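Local atomic coordinates of alpha-L-rhamnosidase (Klebsiella oxytoca, PDB entry 4XHC), a protein that probably hydrolyses terminal alpha-L-rhamnose from glycosides, and binds rhamnose in a pocket of its GH78 catalytic domain. Residues A254-V259 with T533-I538; T200-A205 with T226-M231; W435-E440 with L476-L481; R381-A386 with S396-L401; V284-F289 with D297-F302. One frame throughout, in Å; residues are numbered along the deposited sequence.

Contact 1 (A254-V259 with T533-I538); sequences ALVNDV and TPAWFI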
# COMPACT_ATOMS: atom_id res chain seq x y z
N ALA A 254 -1.73 1.16 -36.08
CA ALA A 254 -1.90 0.13 -37.10
C ALA A 254 -0.97 0.33 -38.30
O ALA A 254 -0.49 -0.64 -38.87
CB ALA A 254 -3.35 0.07 -37.56
N LEU A 255 -0.72 1.58 -38.67
CA LEU A 255 0.20 1.86 -39.77
C LEU A 255 1.61 1.38 -39.44
O LEU A 255 2.28 0.80 -40.28
CB LEU A 255 0.23 3.36 -40.09
CG LEU A 255 -0.96 3.99 -40.82
CD1 LEU A 255 -0.71 5.48 -41.02
CD2 LEU A 255 -1.23 3.31 -42.16
N VAL A 256 2.06 1.65 -38.22
CA VAL A 256 3.43 1.31 -37.82
C VAL A 256 3.56 -0.20 -37.68
O VAL A 256 4.53 -0.79 -38.12
CB VAL A 256 3.83 2.01 -36.51
CG1 VAL A 256 5.28 1.73 -36.17
CG2 VAL A 256 3.58 3.52 -36.61
N ASN A 257 2.55 -0.82 -37.08
CA ASN A 257 2.48 -2.26 -36.95
C ASN A 257 2.68 -2.95 -38.30
O ASN A 257 3.39 -3.95 -38.41
CB ASN A 257 1.13 -2.66 -36.36
CG ASN A 257 0.94 -4.16 -36.29
OD1 ASN A 257 1.64 -4.85 -35.55
ND2 ASN A 257 -0.00 -4.67 -37.06
N ASP A 258 2.06 -2.39 -39.32
CA ASP A 258 2.13 -2.90 -40.68
C ASP A 258 3.54 -3.21 -41.20
O ASP A 258 3.74 -4.19 -41.90
CB ASP A 258 1.49 -1.89 -41.62
CG ASP A 258 0.51 -2.51 -42.56
OD1 ASP A 258 -0.34 -3.29 -42.06
OD2 ASP A 258 0.59 -2.22 -43.77
N VAL A 259 4.49 -2.35 -40.86
CA VAL A 259 5.86 -2.44 -41.36
C VAL A 259 6.88 -2.84 -40.29
O VAL A 259 8.08 -2.86 -40.54
CB VAL A 259 6.33 -1.10 -41.99
CG1 VAL A 259 5.47 -0.75 -43.19
CG2 VAL A 259 6.30 0.04 -40.97
N THR A 533 5.10 7.21 -35.46
CA THR A 533 4.90 7.04 -36.90
C THR A 533 6.14 7.26 -37.76
O THR A 533 6.18 6.77 -38.89
CB THR A 533 3.78 7.95 -37.42
OG1 THR A 533 3.92 9.26 -36.85
CG2 THR A 533 2.43 7.38 -37.04
N PRO A 534 7.15 7.98 -37.26
CA PRO A 534 8.37 8.06 -38.06
C PRO A 534 8.90 6.71 -38.55
O PRO A 534 9.46 6.62 -39.65
CB PRO A 534 9.36 8.72 -37.11
CG PRO A 534 8.50 9.66 -36.34
CD PRO A 534 7.18 8.96 -36.16
N ALA A 535 8.71 5.66 -37.75
CA ALA A 535 9.05 4.31 -38.20
C ALA A 535 8.32 3.95 -39.51
O ALA A 535 8.91 3.38 -40.42
CB ALA A 535 8.73 3.30 -37.11
N TRP A 536 7.03 4.31 -39.60
CA TRP A 536 6.25 4.06 -40.81
C TRP A 536 6.75 4.91 -41.98
O TRP A 536 7.02 4.38 -43.05
CB TRP A 536 4.75 4.33 -40.57
CG TRP A 536 3.87 4.02 -41.76
CD1 TRP A 536 3.56 2.79 -42.25
CD2 TRP A 536 3.20 4.97 -42.58
NE1 TRP A 536 2.74 2.91 -43.35
CE2 TRP A 536 2.49 4.24 -43.56
CE3 TRP A 536 3.11 6.36 -42.59
CZ2 TRP A 536 1.72 4.85 -44.54
CZ3 TRP A 536 2.33 6.97 -43.57
CH2 TRP A 536 1.65 6.22 -44.53
N PHE A 537 6.88 6.21 -41.77
CA PHE A 537 7.39 7.11 -42.81
C PHE A 537 8.75 6.64 -43.33
O PHE A 537 8.99 6.59 -44.54
CB PHE A 537 7.52 8.55 -42.30
CG PHE A 537 6.21 9.23 -42.04
CD1 PHE A 537 5.27 9.37 -43.06
CD2 PHE A 537 5.91 9.75 -40.79
CE1 PHE A 537 4.06 10.01 -42.82
CE2 PHE A 537 4.71 10.39 -40.55
CZ PHE A 537 3.78 10.52 -41.56
N ILE A 538 9.64 6.30 -42.41
CA ILE A 538 11.00 5.94 -42.77
C ILE A 538 11.00 4.64 -43.58
O ILE A 538 11.65 4.56 -44.62
CB ILE A 538 11.91 5.85 -41.52
CG1 ILE A 538 12.15 7.27 -40.99
CG2 ILE A 538 13.24 5.20 -41.85
CD1 ILE A 538 12.60 7.31 -39.55
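The helical segments 254-259 and 534-538 cross at 51°, and their axes come within 8.4 Å of each other where Val256 faces Trp536. Trp536 carries most of the contact. Its CG is anti to the backbone N (chi1 -177°), and this sends the indole out from its own helix toward Leu255 and Val259. Leu255 lies over one face of the indole. Its CB makes a CH-pi contact 4.0 Å from the centroid of the five-membered ring of Trp536, almost on the ring normal. Further out, CD2 of Leu255 reaches CE2 and CZ2, so one leucine spans both rings. Val259 meets the indole differently. Its CG2 comes in at the ring edge, near the plane, and lies 4.1 Å from Trp536 CD1. Val256, at the closest approach of the backbones, divides its two methyls. CG1 touches the CB of Ala535 at 3.9 Å, while CG2 packs on the backbone CA of Thr533 at 3.8 Å. The hydroxyl of Thr533 is used outside this pair, in a hydrogen bond with His470. The contact joins the last helix of the catalytic domain, 534-540, to helix 247-259. Helix 214-230 packs against both: Leu227 touches Val256, and Ala223 touches Ala535. Helix 302-319 adds Asn314 beside Leu255, and helix 482-498 covers Pro534 and Phe537.

Contact 2 (T200-A205 with T226-M231); sequences TSASGA and TLQNCM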
# COMPACT_ATOMS: atom_id res chain seq x y z
N THR A 200 4.76 -7.61 -23.17
CA THR A 200 4.35 -7.08 -24.46
C THR A 200 3.73 -8.23 -25.26
O THR A 200 4.01 -9.40 -24.99
CB THR A 200 5.55 -6.48 -25.26
OG1 THR A 200 5.09 -5.93 -26.50
CG2 THR A 200 6.62 -7.55 -25.54
N SER A 201 2.89 -7.89 -26.23
CA SER A 201 2.39 -8.86 -27.19
C SER A 201 3.19 -8.79 -28.48
O SER A 201 2.95 -9.56 -29.40
CB SER A 201 0.92 -8.62 -27.50
OG SER A 201 0.74 -7.34 -28.07
N ALA A 202 4.15 -7.87 -28.55
CA ALA A 202 4.99 -7.73 -29.73
C ALA A 202 6.33 -8.45 -29.52
O ALA A 202 7.39 -7.83 -29.50
CB ALA A 202 5.22 -6.26 -30.03
N SER A 203 6.25 -9.76 -29.37
CA SER A 203 7.42 -10.57 -29.07
C SER A 203 7.92 -11.32 -30.30
O SER A 203 8.82 -12.15 -30.18
CB SER A 203 7.07 -11.57 -27.98
OG SER A 203 5.92 -12.31 -28.36
N GLY A 204 7.34 -11.05 -31.47
CA GLY A 204 7.77 -11.65 -32.72
C GLY A 204 8.92 -10.88 -33.35
O GLY A 204 9.41 -9.90 -32.79
N ALA A 205 9.35 -11.35 -34.53
CA ALA A 205 10.43 -10.71 -35.28
C ALA A 205 10.02 -9.32 -35.77
O ALA A 205 8.83 -8.99 -35.84
CB ALA A 205 10.86 -11.59 -36.45
N THR A 226 8.71 2.31 -28.60
CA THR A 226 7.47 2.96 -28.21
C THR A 226 6.27 2.09 -28.55
O THR A 226 5.39 1.88 -27.71
CB THR A 226 7.30 4.33 -28.90
OG1 THR A 226 8.48 5.11 -28.72
CG2 THR A 226 6.12 5.07 -28.30
N LEU A 227 6.22 1.61 -29.78
CA LEU A 227 5.10 0.78 -30.20
C LEU A 227 5.08 -0.52 -29.41
O LEU A 227 4.02 -0.96 -28.96
CB LEU A 227 5.15 0.49 -31.71
CG LEU A 227 4.06 -0.45 -32.23
CD1 LEU A 227 2.66 0.11 -31.99
CD2 LEU A 227 4.27 -0.74 -33.71
N GLN A 228 6.25 -1.12 -29.25
CA GLN A 228 6.36 -2.39 -28.55
C GLN A 228 5.75 -2.35 -27.16
O GLN A 228 5.04 -3.27 -26.77
CB GLN A 228 7.82 -2.80 -28.44
CG GLN A 228 8.00 -4.12 -27.71
CD GLN A 228 9.41 -4.64 -27.84
OE1 GLN A 228 10.30 -4.21 -27.11
NE2 GLN A 228 9.62 -5.57 -28.76
N ASN A 229 6.02 -1.30 -26.42
CA ASN A 229 5.51 -1.20 -25.05
C ASN A 229 4.01 -0.88 -25.01
O ASN A 229 3.33 -1.21 -24.03
CB ASN A 229 6.33 -0.21 -24.22
CG ASN A 229 7.71 -0.76 -23.85
OD1 ASN A 229 8.00 -1.93 -24.06
ND2 ASN A 229 8.56 0.10 -23.31
N CYS A 230 3.50 -0.27 -26.07
CA CYS A 230 2.07 0.02 -26.17
C CYS A 230 1.26 -1.20 -26.63
O CYS A 230 0.06 -1.29 -26.35
CB CYS A 230 1.85 1.22 -27.10
SG CYS A 230 2.20 2.81 -26.32
N MET A 231 1.90 -2.15 -27.31
CA MET A 231 1.23 -3.37 -27.78
C MET A 231 1.11 -4.41 -26.67
O MET A 231 2.08 -5.06 -26.32
CB MET A 231 1.95 -3.96 -28.99
CG MET A 231 1.67 -3.20 -30.28
SD MET A 231 2.61 -3.83 -31.70
CE MET A 231 1.80 -5.41 -31.95
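The hydroxyl of Thr200 ties the 200-205 loop to the end of helix 214-230 while also shaping the loop itself. OG1 donates to the carbonyl O of Gln228 at 2.7 Å. The same OG1 accepts from Ala202 N at 3.0 Å, which makes an ST turn. The torsion explains the reach: OG1 is anti to Thr200 N (chi1 -178°), and the hydroxyl therefore extends toward the helix. Beside it, Ser201 N bonds to Met231 O at 2.9 Å. This bond is almost straight (175°), but the N-H comes from above the carbonyl plane. Gln228 returns a bond to the loop. Its extended chain brings NE2 to Ala202 O at 3.3 Å, nearly along the C=O axis, though the bond is bent at the hydrogen. Alongside these polar links the methyl of Ala202 rests on Met231 SD at 3.9 Å. Ser201 OG bonds to Gln232 O, just beyond the helix end. Loop and helix thus exchange bonds in both directions. The carbonyls of Gln228 and Met231, at a helix end where regular partners run out, are taken up by the strand-to-helix connection.

Contact 3 (W435-E440 with L476-L481); sequences WLVLAE and LLQCGL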
# COMPACT_ATOMS: atom_id res chain seq x y z
N TRP A 435 -5.38 19.49 -42.41
CA TRP A 435 -6.49 18.57 -42.68
C TRP A 435 -7.18 18.85 -43.99
O TRP A 435 -7.59 17.92 -44.68
CB TRP A 435 -7.49 18.55 -41.52
CG TRP A 435 -7.13 17.53 -40.51
CD1 TRP A 435 -6.65 17.75 -39.25
CD2 TRP A 435 -7.17 16.12 -40.69
NE1 TRP A 435 -6.40 16.55 -38.63
CE2 TRP A 435 -6.71 15.53 -39.49
CE3 TRP A 435 -7.53 15.28 -41.75
CZ2 TRP A 435 -6.62 14.15 -39.32
CZ3 TRP A 435 -7.44 13.90 -41.58
CH2 TRP A 435 -6.99 13.35 -40.37
N LEU A 436 -7.31 20.11 -44.37
CA LEU A 436 -7.94 20.43 -45.66
C LEU A 436 -7.01 20.16 -46.85
O LEU A 436 -7.47 20.00 -47.97
CB LEU A 436 -8.48 21.86 -45.67
CG LEU A 436 -9.74 22.03 -44.80
CD1 LEU A 436 -10.05 23.49 -44.56
CD2 LEU A 436 -10.95 21.33 -45.42
N VAL A 437 -5.70 20.11 -46.60
CA VAL A 437 -4.77 19.64 -47.62
C VAL A 437 -4.84 18.10 -47.75
O VAL A 437 -4.77 17.57 -48.86
CB VAL A 437 -3.32 20.12 -47.34
CG1 VAL A 437 -2.30 19.39 -48.22
CG2 VAL A 437 -3.23 21.61 -47.57
N LEU A 438 -4.96 17.39 -46.64
CA LEU A 438 -5.08 15.95 -46.70
C LEU A 438 -6.39 15.53 -47.36
O LEU A 438 -6.47 14.49 -48.00
CB LEU A 438 -4.98 15.34 -45.29
CG LEU A 438 -3.59 15.37 -44.65
CD1 LEU A 438 -3.68 14.93 -43.20
CD2 LEU A 438 -2.61 14.49 -45.41
N ALA A 439 -7.41 16.36 -47.20
CA ALA A 439 -8.72 16.13 -47.79
C ALA A 439 -8.75 16.30 -49.31
O ALA A 439 -9.72 15.93 -49.97
CB ALA A 439 -9.74 17.06 -47.15
N GLU A 440 -7.68 16.90 -49.84
CA GLU A 440 -7.51 17.14 -51.28
C GLU A 440 -8.54 18.13 -51.82
O GLU A 440 -9.06 17.96 -52.91
CB GLU A 440 -7.51 15.82 -52.08
CG GLU A 440 -6.52 14.79 -51.56
CD GLU A 440 -6.10 13.79 -52.62
OE1 GLU A 440 -6.98 13.21 -53.30
OE2 GLU A 440 -4.87 13.57 -52.77
N LEU A 476 3.02 17.07 -46.22
CA LEU A 476 4.23 17.42 -46.96
C LEU A 476 4.52 16.39 -48.05
O LEU A 476 4.73 16.75 -49.21
CB LEU A 476 5.43 17.55 -46.02
CG LEU A 476 5.42 18.79 -45.11
CD1 LEU A 476 6.47 18.66 -44.01
CD2 LEU A 476 5.66 20.06 -45.91
N LEU A 477 4.50 15.11 -47.68
CA LEU A 477 4.77 14.03 -48.64
C LEU A 477 3.75 14.00 -49.79
O LEU A 477 4.12 13.85 -50.95
CB LEU A 477 4.82 12.66 -47.93
CG LEU A 477 6.04 12.42 -47.03
CD1 LEU A 477 5.90 11.12 -46.24
CD2 LEU A 477 7.33 12.40 -47.84
N GLN A 478 2.47 14.17 -49.46
CA GLN A 478 1.40 14.19 -50.45
C GLN A 478 1.59 15.29 -51.51
O GLN A 478 1.23 15.10 -52.66
CB GLN A 478 0.05 14.36 -49.74
CG GLN A 478 -1.18 14.31 -50.63
CD GLN A 478 -2.42 14.79 -49.90
OE1 GLN A 478 -2.92 14.13 -48.99
NE2 GLN A 478 -2.94 15.95 -50.31
N CYS A 479 2.18 16.42 -51.12
CA CYS A 479 2.44 17.51 -52.04
C CYS A 479 3.83 17.41 -52.69
O CYS A 479 4.27 18.34 -53.37
CB CYS A 479 2.31 18.85 -51.33
SG CYS A 479 0.70 19.12 -50.54
N GLY A 480 4.50 16.27 -52.52
CA GLY A 480 5.80 16.04 -53.15
C GLY A 480 6.95 16.80 -52.51
O GLY A 480 7.98 16.97 -53.14
N LEU A 481 6.77 17.26 -51.27
CA LEU A 481 7.81 18.00 -50.55
C LEU A 481 8.59 17.04 -49.65
O LEU A 481 8.54 17.13 -48.42
CB LEU A 481 7.19 19.12 -49.72
CG LEU A 481 6.52 20.21 -50.54
CD1 LEU A 481 5.67 21.12 -49.65
CD2 LEU A 481 7.57 21.01 -51.30
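Gln478 reaches over to Val437 where two helices of the six-hairpin (alpha/alpha)6 barrel domain end, each in a Schellman motif. Its NE2 donates to Val437 O at 2.8 Å. The carbonyl lies close to the amide plane of Gln478, but the donor stands well above the plane of the carbonyl. That oxygen is gripped twice. Glu440 N also bonds to Val437 O, at 3.1 Å, and approaches from the opposite face. The other end of the amide, OE1, lies 3.6 Å from the CD2 methyl of Leu438. Glu440 stands beside the amide without bonding to it, its carboxylate turned 86° from the amide plane. The next layer sets these groups in place. CG of Gln478 is anti to the backbone N (chi1 -177°) and the chain runs on extended, which gives it the length to reach the other helix. Glu440, with positive phi, is the first residue to leave the helical conformation, and its N-H points back into the last turn. Gly480, also with positive phi, plays the corresponding part: its N bonds to Leu477 O at 2.9 Å, and Leu481 N reaches Leu476 O. Further out, Lys405 bonds to Glu440 O, and Arg448 bonds to Cys479 O. Helix 368-389 packs on Trp435, Leu436 and Ala439. Next to the amide, the CG1 methyl of Val437 touches Cys479 SG at 3.8 Å.

Contact 4 (R381-A386 with S396-L401); sequences RAIWLA and SYRQRL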
# COMPACT_ATOMS: atom_id res chain seq x y z
N ARG A 381 -12.48 7.52 -48.34
CA ARG A 381 -12.20 6.12 -48.06
C ARG A 381 -13.48 5.30 -48.01
O ARG A 381 -13.48 4.14 -48.40
CB ARG A 381 -11.42 5.94 -46.75
CG ARG A 381 -9.91 6.07 -46.90
CD ARG A 381 -9.49 7.53 -46.87
NE ARG A 381 -8.13 7.72 -47.36
CZ ARG A 381 -7.65 8.89 -47.78
NH1 ARG A 381 -8.39 9.99 -47.77
NH2 ARG A 381 -6.40 8.97 -48.22
N ALA A 382 -14.57 5.90 -47.52
CA ALA A 382 -15.88 5.24 -47.58
C ALA A 382 -16.32 4.93 -49.02
O ALA A 382 -17.00 3.95 -49.28
CB ALA A 382 -16.92 6.09 -46.87
N ILE A 383 -15.92 5.78 -49.97
CA ILE A 383 -16.21 5.54 -51.38
C ILE A 383 -15.42 4.34 -51.88
O ILE A 383 -15.97 3.48 -52.57
CB ILE A 383 -15.87 6.77 -52.24
CG1 ILE A 383 -16.85 7.90 -51.94
CG2 ILE A 383 -15.93 6.45 -53.73
CD1 ILE A 383 -16.37 9.26 -52.41
N TRP A 384 -14.14 4.28 -51.53
CA TRP A 384 -13.31 3.17 -51.99
C TRP A 384 -13.84 1.84 -51.45
O TRP A 384 -13.85 0.82 -52.18
CB TRP A 384 -11.84 3.40 -51.62
CG TRP A 384 -11.20 4.54 -52.40
CD1 TRP A 384 -11.52 4.95 -53.67
CD2 TRP A 384 -10.12 5.38 -51.97
NE1 TRP A 384 -10.71 5.99 -54.05
CE2 TRP A 384 -9.85 6.27 -53.03
CE3 TRP A 384 -9.36 5.45 -50.80
CZ2 TRP A 384 -8.84 7.25 -52.94
CZ3 TRP A 384 -8.36 6.42 -50.72
CH2 TRP A 384 -8.11 7.30 -51.79
N LEU A 385 -14.31 1.85 -50.21
CA LEU A 385 -14.92 0.66 -49.62
C LEU A 385 -16.26 0.35 -50.27
O LEU A 385 -16.56 -0.81 -50.58
CB LEU A 385 -15.10 0.83 -48.11
CG LEU A 385 -13.83 0.78 -47.25
CD1 LEU A 385 -14.14 1.23 -45.83
CD2 LEU A 385 -13.22 -0.61 -47.24
N ALA A 386 -17.07 1.38 -50.48
CA ALA A 386 -18.38 1.22 -51.11
C ALA A 386 -18.27 0.60 -52.50
O ALA A 386 -19.09 -0.24 -52.85
CB ALA A 386 -19.11 2.55 -51.19
N SER A 396 -23.71 8.22 -55.02
CA SER A 396 -24.18 9.38 -54.27
C SER A 396 -23.11 9.93 -53.32
O SER A 396 -23.01 11.15 -53.16
CB SER A 396 -25.48 9.08 -53.51
OG SER A 396 -25.33 7.96 -52.67
N TYR A 397 -22.30 9.07 -52.72
CA TYR A 397 -21.13 9.52 -51.95
C TYR A 397 -20.16 10.38 -52.78
O TYR A 397 -19.60 11.34 -52.27
CB TYR A 397 -20.38 8.32 -51.36
CG TYR A 397 -20.90 7.76 -50.04
CD1 TYR A 397 -22.07 8.24 -49.44
CD2 TYR A 397 -20.22 6.71 -49.41
CE1 TYR A 397 -22.54 7.71 -48.25
CE2 TYR A 397 -20.68 6.17 -48.21
CZ TYR A 397 -21.84 6.67 -47.63
OH TYR A 397 -22.30 6.15 -46.44
N ARG A 398 -19.97 10.05 -54.06
CA ARG A 398 -19.10 10.86 -54.92
C ARG A 398 -19.63 12.27 -55.13
O ARG A 398 -18.85 13.22 -55.20
CB ARG A 398 -18.85 10.21 -56.29
CG ARG A 398 -17.70 9.22 -56.26
CD ARG A 398 -17.33 8.68 -57.64
NE ARG A 398 -17.08 7.25 -57.55
CZ ARG A 398 -17.88 6.29 -58.02
NH1 ARG A 398 -19.01 6.58 -58.66
NH2 ARG A 398 -17.54 5.01 -57.85
N GLN A 399 -20.95 12.40 -55.27
CA GLN A 399 -21.60 13.71 -55.41
C GLN A 399 -21.46 14.50 -54.12
O GLN A 399 -21.22 15.70 -54.15
CB GLN A 399 -23.07 13.57 -55.74
CG GLN A 399 -23.32 12.97 -57.10
CD GLN A 399 -24.79 12.83 -57.39
OE1 GLN A 399 -25.42 13.79 -57.79
NE2 GLN A 399 -25.33 11.62 -57.21
N ARG A 400 -21.62 13.81 -53.01
CA ARG A 400 -21.54 14.44 -51.71
C ARG A 400 -20.12 14.95 -51.42
O ARG A 400 -19.95 16.03 -50.84
CB ARG A 400 -21.96 13.45 -50.64
CG ARG A 400 -22.41 14.12 -49.36
CD ARG A 400 -23.89 14.45 -49.47
NE ARG A 400 -24.55 14.78 -48.21
CZ ARG A 400 -24.36 15.88 -47.48
NH1 ARG A 400 -23.50 16.83 -47.87
NH2 ARG A 400 -25.03 16.02 -46.34
N LEU A 401 -19.12 14.17 -51.82
CA LEU A 401 -17.71 14.58 -51.70
C LEU A 401 -17.47 15.91 -52.40
O LEU A 401 -16.79 16.79 -51.88
CB LEU A 401 -16.80 13.50 -52.29
CG LEU A 401 -15.29 13.66 -52.01
CD1 LEU A 401 -14.97 13.32 -50.56
CD2 LEU A 401 -14.48 12.79 -52.96
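Ala382 O receives the N-H of Ala386 at 2.8 Å, an ordinary helical bond, on the turn whose Ala382 methyl meets the Tyr397 ring of the next helix. That methyl lies 4.0 Å from Tyr397 CE2. The contact itself is apolar and centres on Ile383. Its CG1 packs against Tyr397 CB at 3.6 Å and sits at the ring edge, near the plane. CG1 is anti to the carbonyl carbon of Ile383 (chi1 -69°), and CD1 runs on to Leu401 CD2 at 4.0 Å. The other branch, CG2, lies against the chain of Arg398 near CG and NE. Arg398 is more exposed, and its charged end forms a salt bridge with Glu387. The segments run nearly antiparallel, at 165°, with axes 9.8 Å apart. They belong to helices 368-389 and 391-412, consecutive in the chain, which form a helical hairpin within the (alpha/alpha)6 barrel. Helices 302-319 and 322-340 pack on Ala382 and Leu385, and Val336 of the second also touches Tyr397.

Contact 5 (V284-F289 with D297-F302); sequences VSANVF and DDTFLF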
# COMPACT_ATOMS: atom_id res chain seq x y z
N VAL A 284 -19.81 4.60 -32.91
CA VAL A 284 -18.75 3.97 -32.15
C VAL A 284 -18.17 4.96 -31.14
O VAL A 284 -18.16 6.17 -31.37
CB VAL A 284 -17.61 3.42 -33.05
CG1 VAL A 284 -18.15 2.44 -34.07
CG2 VAL A 284 -16.86 4.55 -33.74
N SER A 285 -17.71 4.43 -30.01
CA SER A 285 -17.12 5.24 -28.96
C SER A 285 -15.72 5.67 -29.32
O SER A 285 -15.09 5.13 -30.23
CB SER A 285 -17.12 4.46 -27.64
OG SER A 285 -18.45 4.09 -27.32
N ALA A 286 -15.22 6.66 -28.59
CA ALA A 286 -13.87 7.15 -28.80
C ALA A 286 -12.85 6.15 -28.28
O ALA A 286 -11.75 6.04 -28.83
CB ALA A 286 -13.69 8.50 -28.11
N ASN A 287 -13.22 5.42 -27.22
CA ASN A 287 -12.35 4.42 -26.60
C ASN A 287 -13.12 3.26 -25.96
O ASN A 287 -14.31 3.39 -25.65
CB ASN A 287 -11.46 5.08 -25.55
CG ASN A 287 -12.27 5.69 -24.43
OD1 ASN A 287 -12.51 5.06 -23.42
ND2 ASN A 287 -12.69 6.93 -24.61
N VAL A 288 -12.42 2.15 -25.75
CA VAL A 288 -13.03 0.93 -25.24
C VAL A 288 -12.25 0.38 -24.04
O VAL A 288 -11.02 0.32 -24.06
CB VAL A 288 -13.10 -0.14 -26.34
CG1 VAL A 288 -13.70 -1.43 -25.83
CG2 VAL A 288 -13.93 0.37 -27.50
N PHE A 289 -12.97 -0.02 -22.99
CA PHE A 289 -12.38 -0.74 -21.87
C PHE A 289 -12.49 -2.24 -22.13
O PHE A 289 -13.39 -2.68 -22.84
CB PHE A 289 -13.12 -0.40 -20.57
CG PHE A 289 -13.08 1.07 -20.21
CD1 PHE A 289 -12.07 1.57 -19.41
CD2 PHE A 289 -14.04 1.94 -20.70
CE1 PHE A 289 -12.03 2.91 -19.09
CE2 PHE A 289 -14.00 3.28 -20.39
CZ PHE A 289 -13.00 3.77 -19.58
N ASP A 297 -16.77 3.30 -23.94
CA ASP A 297 -16.90 4.49 -23.12
C ASP A 297 -18.12 5.28 -23.57
O ASP A 297 -18.60 5.10 -24.69
CB ASP A 297 -15.63 5.33 -23.22
CG ASP A 297 -15.48 6.33 -22.07
OD1 ASP A 297 -16.05 6.12 -20.97
OD2 ASP A 297 -14.79 7.35 -22.29
N ASP A 298 -18.62 6.14 -22.69
CA ASP A 298 -19.67 7.10 -23.05
C ASP A 298 -19.09 8.44 -23.55
O ASP A 298 -19.65 9.50 -23.31
CB ASP A 298 -20.63 7.32 -21.87
CG ASP A 298 -19.95 7.91 -20.65
OD1 ASP A 298 -18.77 8.33 -20.72
OD2 ASP A 298 -20.60 7.95 -19.59
N THR A 299 -17.96 8.38 -24.26
CA THR A 299 -17.31 9.56 -24.83
C THR A 299 -17.33 9.40 -26.34
O THR A 299 -16.88 8.39 -26.85
CB THR A 299 -15.84 9.66 -24.37
OG1 THR A 299 -15.80 9.84 -22.95
CG2 THR A 299 -15.11 10.81 -25.05
N PHE A 300 -17.87 10.39 -27.04
CA PHE A 300 -18.07 10.27 -28.48
C PHE A 300 -17.46 11.46 -29.19
O PHE A 300 -17.79 12.59 -28.87
CB PHE A 300 -19.56 10.13 -28.80
CG PHE A 300 -20.16 8.91 -28.17
CD1 PHE A 300 -20.04 7.67 -28.80
CD2 PHE A 300 -20.81 8.98 -26.95
CE1 PHE A 300 -20.58 6.53 -28.22
CE2 PHE A 300 -21.35 7.85 -26.36
CZ PHE A 300 -21.23 6.62 -26.99
N LEU A 301 -16.58 11.18 -30.15
CA LEU A 301 -15.85 12.20 -30.90
C LEU A 301 -16.10 12.08 -32.41
O LEU A 301 -15.97 11.01 -33.00
CB LEU A 301 -14.36 12.10 -30.59
CG LEU A 301 -13.94 12.54 -29.18
CD1 LEU A 301 -12.54 12.05 -28.85
CD2 LEU A 301 -14.01 14.06 -29.01
N PHE A 302 -16.45 13.19 -33.03
CA PHE A 302 -16.74 13.26 -34.46
C PHE A 302 -15.62 12.62 -35.29
O PHE A 302 -15.90 11.79 -36.16
CB PHE A 302 -16.92 14.72 -34.85
CG PHE A 302 -17.29 14.95 -36.29
CD1 PHE A 302 -18.62 14.87 -36.71
CD2 PHE A 302 -16.33 15.34 -37.21
CE1 PHE A 302 -18.97 15.13 -38.02
CE2 PHE A 302 -16.67 15.60 -38.52
CZ PHE A 302 -17.99 15.50 -38.93
O HOH W 1 -16.31 8.31 -31.11
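Asp297 and Asn287 meet through both backbone and side chain. Asp297 N donates to Asn287 O at 3.0 Å. Asn287 ND2 reaches Asp297 OD2 at 3.2 Å, on the anti side of the carboxylate. Thr299 OG1 bonds to the same OD2 at 2.8 Å from the opposite face, so two donors hold that oxygen. Asn287 OD1 is satisfied by Arg244 NE. Ser285 OG gives its hydrogen to Asp297 O at 2.8 Å, in the carbonyl plane. Ala286 N bonds to Thr299 O at 3.0 Å. A water accepts from Leu301 N and donates to Val284 O, bridging the segments further on. Phe289 brings its ring edge to Asp297 OD1. The Ala286 methyl packs on Leu301 CD1 at 3.8 Å, and the Leu301 side chain is about 5 Å from the bound rhamnose. Asp298 forms a salt bridge with Lys186 of the second subunit. Strand 287-289 lies between strands 245-246 and 295-296, and segment 297-302 leads into helix 302-319.

How the contacts relate
Along the chain contact 2 comes first, where the N-terminal beta domain passes into the helical domain. Contact 1 then joins residues far apart in sequence, and contacts 5, 4 and 3 follow in that order inside the loop it closes. Contacts 1 and 2 have centres 13 Å apart and touch, Met231 CE meeting Asn257 OD1 at 3.7 Å. Contacts 1 and 3 touch through Phe537 and Leu477. Contacts 4 and 5 stand apart, both 24 Å or more from contact 1 between centres. Helix 302-319 follows contact 5 and packs on contacts 1 and 4. Contact 1 thus joins an early helix of the barrel to the last helix of the chain, and contact 5 borders the rhamnose pocket.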